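Local coordinates for protein pyrrolysyl-tRNA synthetase (Desulfitobacterium hafniense, PDB 3DSQ) that probably attaches pyrrolysine to its cognate tRNA at the expense of ATP, as a homodimeric class II aminoacyl-tRNA synthetase, at residues C126-L131 against G156-K161; Q167-F172 against H269-A274; E171-N176 against F255-L260. All coordinates share one frame; numbering follows the deposited sequence.

In the fold
Along the chain, interaction 1 comes first: it closes the loop that leaves strand 125-127, runs through helix 132-142 and returns on strand 150-159. It is complete before the other two begin. Interactions 2 and 3 both start on the next stretch, sharing E171 and F172, and each closes a much longer loop. That of interaction 3 ends where strand 250-256 turns into helix 257-265, while that of interaction 2 starts slightly earlier and ends later, at 269-274, so interaction 3 nests within it. Strand 171-180 lies between strands 150-159 and 250-256 in the class II sheet, and all three contacts meet around it.

Interaction 1 of 3, residues C126-L131 against G156-K161; sequences CLRPML and GTCYRK
CD1 of L127 sits over one face of the Y159 ring, 3.8 Å from its centroid, a CH-pi contact, while R128 O lies at the ring's edge. The guanidinium of R128 has L131 CD2 over one face and the carbonyl of T157 at its edge; that of R160 has P129 CB over one face. These residues belong to the class II synthetase core, where the chain leaving short strand 125-127 packs against the end of strand 150-159 of the large mixed sheet.

R128 grips a single atom side-on: NE reaches T157 O at 2.7 Å and NH2 reaches the same oxygen at 3.1 Å, both from the same face of the carbonyl plane. The chain of R128 is extended from CG to NE (chi2 -175°, chi3 -178°), which brings the guanidinium within reach of the T157 carbonyl. Its third nitrogen, NH1, makes a salt bridge with E154, so one arginine ties two positions of strand 150-159 together. Backbone atoms add to the hold, Y159 N donating to R128 O at 2.9 Å. The phenol oxygen of Y159 is bonded to T96 of the second subunit, and L127 and Y159 each pack on their own counterparts there, which places this contact at the dimer interface. SG of C158 lies against CD2 of L131, 3.8 Å away, and nearer still to CA of M130, at 3.6 Å. A water donates to both L127 O and Y159 O, the latter at 2.8 Å.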
loop_
_atom_site.group_PDB
_atom_site.type_symbol
_atom_site.label_atom_id
_atom_site.label_comp_id
_atom_site.label_asym_id
_atom_site.label_seq_id
_atom_site.Cartn_x
_atom_site.Cartn_y
_atom_site.Cartn_z
ATOM N N CYS B 126 8.067 -14.837 4.323
ATOM C CA CYS B 126 8.377 -14.238 3.035
ATOM C C CYS B 126 7.346 -13.171 2.682
ATOM O O CYS B 126 6.281 -13.093 3.287
ATOM C CB CYS B 126 8.382 -15.301 1.931
ATOM S SG CYS B 126 6.762 -16.029 1.538
ATOM N N LEU B 127 7.674 -12.344 1.701
ATOM C CA LEU B 127 6.745 -11.319 1.251
ATOM C C LEU B 127 5.740 -11.992 0.329
ATOM O O LEU B 127 6.112 -12.753 -0.570
ATOM C CB LEU B 127 7.491 -10.208 0.501
ATOM C CG LEU B 127 8.407 -9.340 1.366
ATOM C CD1 LEU B 127 9.122 -8.296 0.525
ATOM C CD2 LEU B 127 7.566 -8.680 2.449
ATOM N N ARG B 128 4.462 -11.722 0.555
ATOM C CA ARG B 128 3.415 -12.317 -0.266
ATOM C C ARG B 128 3.624 -12.055 -1.752
ATOM O O ARG B 128 3.892 -10.931 -2.160
ATOM C CB ARG B 128 2.031 -11.780 0.152
ATOM C CG ARG B 128 1.784 -10.310 -0.174
ATOM C CD ARG B 128 0.449 -9.838 0.391
ATOM N NE ARG B 128 0.169 -8.441 0.062
ATOM C CZ ARG B 128 -0.770 -7.708 0.656
ATOM N NH1 ARG B 128 -1.522 -8.233 1.625
ATOM N NH2 ARG B 128 -0.971 -6.455 0.264
ATOM N N PRO B 129 3.544 -13.111 -2.578
ATOM C CA PRO B 129 3.712 -12.973 -4.025
ATOM C C PRO B 129 2.335 -12.728 -4.642
ATOM O O PRO B 129 2.226 -12.320 -5.788
ATOM C CB PRO B 129 4.282 -14.327 -4.439
ATOM C CG PRO B 129 3.561 -15.250 -3.540
ATOM C CD PRO B 129 3.622 -14.533 -2.186
ATOM N N MET B 130 1.286 -13.015 -3.874
ATOM C CA MET B 130 -0.079 -12.815 -4.342
ATOM C C MET B 130 -0.990 -12.652 -3.132
ATOM O O MET B 130 -0.571 -12.881 -2.001
ATOM C CB MET B 130 -0.549 -13.994 -5.211
ATOM C CG MET B 130 -0.992 -15.229 -4.451
ATOM S SD MET B 130 0.359 -16.317 -3.928
ATOM C CE MET B 130 0.311 -17.520 -5.245
ATOM N N LEU B 131 -2.236 -12.259 -3.375
ATOM C CA LEU B 131 -3.194 -12.030 -2.301
ATOM C C LEU B 131 -4.028 -13.248 -1.928
ATOM O O LEU B 131 -4.615 -13.293 -0.854
ATOM C CB LEU B 131 -4.139 -10.886 -2.698
ATOM C CG LEU B 131 -3.511 -9.518 -2.953
ATOM C CD1 LEU B 131 -4.591 -8.564 -3.457
ATOM C CD2 LEU B 131 -2.869 -8.986 -1.664
ATOM N N GLY B 156 -3.504 -4.379 -2.999
ATOM C CA GLY B 156 -2.294 -4.212 -2.222
ATOM C C GLY B 156 -1.017 -4.741 -2.831
ATOM O O GLY B 156 -1.015 -5.575 -3.730
ATOM N N THR B 157 0.081 -4.251 -2.292
ATOM C CA THR B 157 1.404 -4.598 -2.761
ATOM C C THR B 157 1.731 -6.076 -2.622
ATOM O O THR B 157 1.480 -6.679 -1.586
ATOM C CB THR B 157 2.461 -3.772 -2.010
ATOM O OG1 THR B 157 2.106 -2.385 -2.094
ATOM C CG2 THR B 157 3.855 -3.972 -2.627
ATOM N N CYS B 158 2.260 -6.633 -3.706
ATOM C CA CYS B 158 2.700 -8.016 -3.774
ATOM C C CYS B 158 4.118 -7.931 -4.317
ATOM O O CYS B 158 4.498 -6.917 -4.902
ATOM C CB CYS B 158 1.795 -8.856 -4.686
ATOM S SG CYS B 158 0.197 -9.249 -3.909
ATOM N N TYR B 159 4.895 -8.987 -4.106
ATOM C CA TYR B 159 6.287 -8.991 -4.506
ATOM C C TYR B 159 6.745 -10.298 -5.147
ATOM O O TYR B 159 6.409 -11.384 -4.678
ATOM C CB TYR B 159 7.172 -8.751 -3.285
ATOM C CG TYR B 159 6.792 -7.579 -2.413
ATOM C CD1 TYR B 159 5.665 -7.628 -1.584
ATOM C CD2 TYR B 159 7.592 -6.435 -2.376
ATOM C CE1 TYR B 159 5.352 -6.566 -0.736
ATOM C CE2 TYR B 159 7.288 -5.372 -1.536
ATOM C CZ TYR B 159 6.176 -5.440 -0.717
ATOM O OH TYR B 159 5.928 -4.410 0.160
ATOM N N ARG B 160 7.536 -10.176 -6.203
ATOM C CA ARG B 160 8.083 -11.336 -6.904
ATOM C C ARG B 160 9.486 -10.991 -7.382
ATOM O O ARG B 160 9.719 -9.892 -7.887
ATOM C CB ARG B 160 7.209 -11.707 -8.103
ATOM C CG ARG B 160 5.887 -12.362 -7.738
ATOM C CD ARG B 160 5.011 -12.553 -8.973
ATOM N NE ARG B 160 3.758 -13.246 -8.676
ATOM C CZ ARG B 160 3.656 -14.553 -8.444
ATOM N NH1 ARG B 160 4.740 -15.322 -8.473
ATOM N NH2 ARG B 160 2.471 -15.094 -8.184
ATOM N N LYS B 161 10.423 -11.920 -7.203
ATOM C CA LYS B 161 11.803 -11.695 -7.631
ATOM C C LYS B 161 11.878 -11.718 -9.150
ATOM O O LYS B 161 12.793 -11.151 -9.746
ATOM C CB LYS B 161 12.736 -12.746 -7.023
ATOM C CG LYS B 161 12.743 -12.722 -5.504
ATOM C CD LYS B 161 14.003 -13.345 -4.908
ATOM C CE LYS B 161 14.084 -14.842 -5.153
ATOM N NZ LYS B 161 15.259 -15.442 -4.446
HETATM O O HOH W 1 7.930 -12.314 -2.534
#

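Interaction 2 of 3, residues Q167-F172 against H269-A274; sequences QHLNEF and HVQSMA. With NA (sodium ion), chain D.
One side-chain oxygen, OE1 of Q167, takes both the N-H of V270 and a water, while the backbone oxygen of the same residue binds a sodium ion. The bond from V270 N to OE1 is the only direct hydrogen bond between Q167-F172 and H269-A274; it measures 2.9 Å and is nearly straight at 169°, but tilted 32° from the amide's carbonyl plane. The water donates to OE1 of Q271 as well, bridging two acceptors that cannot bond each other. The Q167 chain is extended beyond CG (chi2 -173°), which carries its amide across to the start of the 269-274 segment, where NE2 is held by Q268 O.

Apolar contacts lie beside this polar end. L169 and V270 meet tip to tip, CG of L169 standing 3.7 Å from CG1 of V270, and CD1 of L169 rests 3.8 Å from CB of A274. Q271 runs past L169 in the opposite direction. E258 of helix 257-265 also packs on L169 and A274, so the contact joins the loop after that helix to the approach to strand 171-180 in the class II core.

Q167 O meets the sodium ion at 2.7 Å, alongside Q164 O and S163 OG. One residue is thus held at both ends, by sodium at O and by V270 N at OE1, and displacing it would probably disturb both.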
loop_
_atom_site.group_PDB
_atom_site.type_symbol
_atom_site.label_atom_id
_atom_site.label_comp_id
_atom_site.label_asym_id
_atom_site.label_seq_id
_atom_site.Cartn_x
_atom_site.Cartn_y
_atom_site.Cartn_z
ATOM N N GLN B 167 8.676 -7.210 -19.096
ATOM C CA GLN B 167 9.103 -6.306 -18.033
ATOM C C GLN B 167 8.855 -6.915 -16.659
ATOM O O GLN B 167 8.104 -7.880 -16.535
ATOM C CB GLN B 167 8.372 -4.965 -18.154
ATOM C CG GLN B 167 8.685 -4.210 -19.435
ATOM C CD GLN B 167 8.091 -2.812 -19.454
ATOM O OE1 GLN B 167 8.468 -1.955 -18.658
ATOM N NE2 GLN B 167 7.154 -2.579 -20.364
ATOM N N HIS B 168 9.486 -6.353 -15.630
ATOM C CA HIS B 168 9.325 -6.871 -14.273
ATOM C C HIS B 168 9.284 -5.796 -13.188
ATOM O O HIS B 168 10.018 -4.808 -13.243
ATOM C CB HIS B 168 10.469 -7.843 -13.945
ATOM C CG HIS B 168 10.420 -8.382 -12.544
ATOM N ND1 HIS B 168 9.530 -9.359 -12.154
ATOM C CD2 HIS B 168 11.110 -8.037 -11.430
ATOM C CE1 HIS B 168 9.670 -9.591 -10.860
ATOM N NE2 HIS B 168 10.624 -8.803 -10.396
ATOM N N LEU B 169 8.415 -6.001 -12.203
ATOM C CA LEU B 169 8.301 -5.108 -11.053
ATOM C C LEU B 169 8.493 -5.989 -9.821
ATOM O O LEU B 169 7.786 -6.982 -9.662
ATOM C CB LEU B 169 6.911 -4.461 -10.982
ATOM C CG LEU B 169 6.555 -3.276 -11.898
ATOM C CD1 LEU B 169 5.135 -2.821 -11.581
ATOM C CD2 LEU B 169 7.526 -2.125 -11.682
ATOM N N ASN B 170 9.456 -5.667 -8.962
ATOM C CA ASN B 170 9.640 -6.463 -7.752
ATOM C C ASN B 170 8.478 -6.163 -6.825
ATOM O O ASN B 170 8.033 -7.028 -6.086
ATOM C CB ASN B 170 10.948 -6.114 -7.032
ATOM C CG ASN B 170 12.174 -6.589 -7.787
ATOM O OD1 ASN B 170 12.174 -7.663 -8.388
ATOM N ND2 ASN B 170 13.227 -5.792 -7.753
ATOM N N GLU B 171 8.006 -4.920 -6.863
ATOM C CA GLU B 171 6.875 -4.482 -6.041
ATOM C C GLU B 171 5.740 -4.123 -6.990
ATOM O O GLU B 171 5.901 -3.259 -7.830
ATOM C CB GLU B 171 7.226 -3.219 -5.240
ATOM C CG GLU B 171 8.383 -3.358 -4.291
ATOM C CD GLU B 171 8.543 -2.152 -3.393
ATOM O OE1 GLU B 171 7.553 -1.757 -2.743
ATOM O OE2 GLU B 171 9.665 -1.608 -3.327
ATOM N N PHE B 172 4.599 -4.781 -6.855
ATOM C CA PHE B 172 3.477 -4.484 -7.719
ATOM C C PHE B 172 2.174 -4.472 -6.916
ATOM O O PHE B 172 2.091 -5.025 -5.813
ATOM C CB PHE B 172 3.434 -5.464 -8.911
ATOM C CG PHE B 172 3.416 -6.933 -8.525
ATOM C CD1 PHE B 172 2.214 -7.620 -8.416
ATOM C CD2 PHE B 172 4.609 -7.628 -8.289
ATOM C CE1 PHE B 172 2.180 -8.981 -8.081
ATOM C CE2 PHE B 172 4.594 -8.999 -7.950
ATOM C CZ PHE B 172 3.386 -9.676 -7.846
ATOM N N HIS B 269 7.278 2.206 -20.082
ATOM C CA HIS B 269 7.764 1.399 -18.969
ATOM C C HIS B 269 6.658 1.160 -17.946
ATOM O O HIS B 269 5.919 2.083 -17.580
ATOM C CB HIS B 269 8.943 2.086 -18.271
ATOM C CG HIS B 269 10.237 2.005 -19.022
ATOM N ND1 HIS B 269 10.630 0.878 -19.715
ATOM C CD2 HIS B 269 11.269 2.879 -19.112
ATOM C CE1 HIS B 269 11.847 1.062 -20.195
ATOM N NE2 HIS B 269 12.257 2.267 -19.842
ATOM N N VAL B 270 6.543 -0.075 -17.470
ATOM C CA VAL B 270 5.518 -0.375 -16.477
ATOM C C VAL B 270 5.900 0.333 -15.170
ATOM O O VAL B 270 5.059 0.541 -14.287
ATOM C CB VAL B 270 5.385 -1.904 -16.244
ATOM C CG1 VAL B 270 6.611 -2.434 -15.503
ATOM C CG2 VAL B 270 4.092 -2.208 -15.479
ATOM N N GLN B 271 7.175 0.704 -15.061
ATOM C CA GLN B 271 7.681 1.404 -13.878
ATOM C C GLN B 271 7.141 2.829 -13.801
ATOM O O GLN B 271 7.036 3.404 -12.721
ATOM C CB GLN B 271 9.214 1.499 -13.901
ATOM C CG GLN B 271 9.997 0.221 -13.582
ATOM C CD GLN B 271 9.955 -0.814 -14.698
ATOM O OE1 GLN B 271 9.686 -0.493 -15.861
ATOM N NE2 GLN B 271 10.243 -2.067 -14.348
ATOM N N SER B 272 6.820 3.408 -14.953
ATOM C CA SER B 272 6.326 4.780 -14.999
ATOM C C SER B 272 5.237 5.134 -13.968
ATOM O O SER B 272 5.187 6.256 -13.469
ATOM C CB SER B 272 5.852 5.093 -16.422
ATOM O OG SER B 272 4.652 5.829 -16.405
ATOM N N MET B 273 4.380 4.190 -13.620
ATOM C CA MET B 273 3.333 4.507 -12.652
ATOM C C MET B 273 3.331 3.629 -11.402
ATOM O O MET B 273 2.390 3.645 -10.614
ATOM C CB MET B 273 1.963 4.488 -13.349
ATOM C CG MET B 273 1.788 5.663 -14.297
ATOM S SD MET B 273 0.294 5.662 -15.332
ATOM C CE MET B 273 0.871 4.734 -16.685
ATOM N N ALA B 274 4.415 2.891 -11.200
ATOM C CA ALA B 274 4.527 2.024 -10.039
ATOM C C ALA B 274 5.138 2.794 -8.876
ATOM O O ALA B 274 5.481 3.968 -9.009
ATOM C CB ALA B 274 5.402 0.816 -10.389
HETATM NA NA NA D . 5.711 -8.814 -15.779
HETATM O O HOH W 2 10.875 -1.837 -17.860
HETATM O O HOH W 3 11.505 -4.120 -16.646
#

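Interaction 3 of 3, residues E171-N176 against F255-L260; sequences EFTMLN and FGLERL
The strand-to-helix junction at the end of strand 250-256 meets strand 171-180 here, and the pairing of the two strands passes straight into contacts with the first turn of helix 257-265. L175 and F255 form an antiparallel hydrogen-bonded pair: F255 N donates to L175 O at 2.8 Å, and L175 N returns a bond to F255 O at 3.0 Å. Their side chains lie side by side and point the same way, CD2 of L175 reaching CD1 of F255 at 4.0 Å, with V198 of helix 187-201 packed on both. One step along, M174 and G256 make the non-hydrogen-bonded pair. G256 is the N-cap, and the next residue, L257, already helical, donates its backbone N to T173 O at 3.0 Å.

Strands 171-180 and 250-256 are neighbours in the antiparallel part of the sheet that forms the core of class II aminoacyl-tRNA synthetases. Just past their last bridge the helix sends a carboxylate back to the strand. E258 bends at chi2 (82°), which folds its carboxylate toward T173 and lets it cross the threonine side chain at about a right angle. OE1 takes T173 N on its syn lone pair at 3.0 Å, with an almost straight N-H...O angle of 172°; T173 N also makes a weak bond to OE2, at 3.1 Å. OE2 accepts from T173 OG1 at 2.6 Å, also on the syn side but 27° out of the carboxylate plane. Were E258 replaced by an alanine, T173 N and OG1 would probably both lose their acceptors here, and the hydroxyl would be freer to turn. OE2 has a further donor in a water, 3.0 Å away, which also donates to E171 O.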
loop_
_atom_site.group_PDB
_atom_site.type_symbol
_atom_site.label_atom_id
_atom_site.label_comp_id
_atom_site.label_asym_id
_atom_site.label_seq_id
_atom_site.Cartn_x
_atom_site.Cartn_y
_atom_site.Cartn_z
ATOM N N GLU B 171 8.006 -4.920 -6.863
ATOM C CA GLU B 171 6.875 -4.482 -6.041
ATOM C C GLU B 171 5.740 -4.123 -6.990
ATOM O O GLU B 171 5.901 -3.259 -7.830
ATOM C CB GLU B 171 7.226 -3.219 -5.240
ATOM C CG GLU B 171 8.383 -3.358 -4.291
ATOM C CD GLU B 171 8.543 -2.152 -3.393
ATOM O OE1 GLU B 171 7.553 -1.757 -2.743
ATOM O OE2 GLU B 171 9.665 -1.608 -3.327
ATOM N N PHE B 172 4.599 -4.781 -6.855
ATOM C CA PHE B 172 3.477 -4.484 -7.719
ATOM C C PHE B 172 2.174 -4.472 -6.916
ATOM O O PHE B 172 2.091 -5.025 -5.813
ATOM C CB PHE B 172 3.434 -5.464 -8.911
ATOM C CG PHE B 172 3.416 -6.933 -8.525
ATOM C CD1 PHE B 172 2.214 -7.620 -8.416
ATOM C CD2 PHE B 172 4.609 -7.628 -8.289
ATOM C CE1 PHE B 172 2.180 -8.981 -8.081
ATOM C CE2 PHE B 172 4.594 -8.999 -7.950
ATOM C CZ PHE B 172 3.386 -9.676 -7.846
ATOM N N THR B 173 1.170 -3.798 -7.459
ATOM C CA THR B 173 -0.110 -3.674 -6.785
ATOM C C THR B 173 -1.121 -4.591 -7.441
ATOM O O THR B 173 -1.331 -4.542 -8.655
ATOM C CB THR B 173 -0.631 -2.221 -6.852
ATOM O OG1 THR B 173 0.440 -1.311 -6.554
ATOM C CG2 THR B 173 -1.765 -2.005 -5.840
ATOM N N MET B 174 -1.747 -5.427 -6.626
ATOM C CA MET B 174 -2.748 -6.365 -7.095
ATOM C C MET B 174 -4.104 -6.020 -6.522
ATOM O O MET B 174 -4.214 -5.585 -5.373
ATOM C CB MET B 174 -2.423 -7.802 -6.658
ATOM C CG MET B 174 -1.274 -8.454 -7.400
ATOM S SD MET B 174 -1.601 -8.643 -9.163
ATOM C CE MET B 174 -0.614 -7.359 -9.761
ATOM N N LEU B 175 -5.119 -6.201 -7.359
ATOM C CA LEU B 175 -6.506 -6.019 -6.980
ATOM C C LEU B 175 -6.999 -7.445 -7.148
ATOM O O LEU B 175 -6.789 -8.053 -8.191
ATOM C CB LEU B 175 -7.261 -5.112 -7.957
ATOM C CG LEU B 175 -8.783 -5.375 -8.027
ATOM C CD1 LEU B 175 -9.420 -5.179 -6.662
ATOM C CD2 LEU B 175 -9.433 -4.455 -9.058
ATOM N N ASN B 176 -7.617 -8.000 -6.123
ATOM C CA ASN B 176 -8.118 -9.353 -6.247
ATOM C C ASN B 176 -9.498 -9.344 -5.644
ATOM O O ASN B 176 -9.633 -9.190 -4.441
ATOM C CB ASN B 176 -7.230 -10.342 -5.486
ATOM C CG ASN B 176 -7.542 -11.786 -5.827
ATOM O OD1 ASN B 176 -8.705 -12.166 -5.989
ATOM N ND2 ASN B 176 -6.503 -12.605 -5.926
ATOM N N PHE B 255 -6.063 -8.457 -10.818
ATOM C CA PHE B 255 -5.492 -7.494 -11.758
ATOM C C PHE B 255 -4.163 -6.901 -11.280
ATOM O O PHE B 255 -3.933 -6.730 -10.085
ATOM C CB PHE B 255 -6.436 -6.297 -11.979
ATOM C CG PHE B 255 -7.824 -6.656 -12.448
ATOM C CD1 PHE B 255 -8.695 -7.373 -11.632
ATOM C CD2 PHE B 255 -8.290 -6.194 -13.681
ATOM C CE1 PHE B 255 -10.016 -7.616 -12.031
ATOM C CE2 PHE B 255 -9.610 -6.434 -14.088
ATOM C CZ PHE B 255 -10.471 -7.145 -13.255
ATOM N N GLY B 256 -3.299 -6.577 -12.235
ATOM C CA GLY B 256 -2.048 -5.906 -11.923
ATOM C C GLY B 256 -2.366 -4.456 -12.268
ATOM O O GLY B 256 -2.570 -4.154 -13.428
ATOM N N LEU B 257 -2.435 -3.567 -11.280
ATOM C CA LEU B 257 -2.798 -2.176 -11.559
ATOM C C LEU B 257 -1.794 -1.363 -12.374
ATOM O O LEU B 257 -2.201 -0.560 -13.225
ATOM C CB LEU B 257 -3.132 -1.435 -10.252
ATOM C CG LEU B 257 -4.284 -2.040 -9.444
ATOM C CD1 LEU B 257 -4.707 -1.067 -8.362
ATOM C CD2 LEU B 257 -5.473 -2.361 -10.361
ATOM N N GLU B 258 -0.497 -1.547 -12.123
ATOM C CA GLU B 258 0.498 -0.808 -12.892
ATOM C C GLU B 258 0.388 -1.241 -14.344
ATOM O O GLU B 258 0.469 -0.419 -15.260
ATOM C CB GLU B 258 1.933 -1.064 -12.391
ATOM C CG GLU B 258 2.258 -0.523 -10.993
ATOM C CD GLU B 258 1.786 -1.446 -9.886
ATOM O OE1 GLU B 258 1.292 -2.545 -10.210
ATOM O OE2 GLU B 258 1.912 -1.082 -8.695
ATOM N N ARG B 259 0.188 -2.536 -14.557
ATOM C CA ARG B 259 0.064 -3.045 -15.911
ATOM C C ARG B 259 -1.212 -2.502 -16.564
ATOM O O ARG B 259 -1.220 -2.178 -17.747
ATOM C CB ARG B 259 0.056 -4.573 -15.909
ATOM C CG ARG B 259 -0.054 -5.162 -17.293
ATOM C CD ARG B 259 0.142 -6.668 -17.302
ATOM N NE ARG B 259 -0.057 -7.202 -18.648
ATOM C CZ ARG B 259 0.150 -8.468 -18.997
ATOM N NH1 ARG B 259 0.568 -9.349 -18.095
ATOM N NH2 ARG B 259 -0.061 -8.853 -20.252
ATOM N N LEU B 260 -2.287 -2.413 -15.790
ATOM C CA LEU B 260 -3.539 -1.874 -16.306
ATOM C C LEU B 260 -3.280 -0.443 -16.743
ATOM O O LEU B 260 -3.623 -0.053 -17.856
ATOM C CB LEU B 260 -4.631 -1.864 -15.229
ATOM C CG LEU B 260 -5.566 -3.057 -15.002
ATOM C CD1 LEU B 260 -6.750 -2.572 -14.166
ATOM C CD2 LEU B 260 -6.087 -3.616 -16.321
HETATM O O HOH W 4 4.716 -0.849 -7.718
#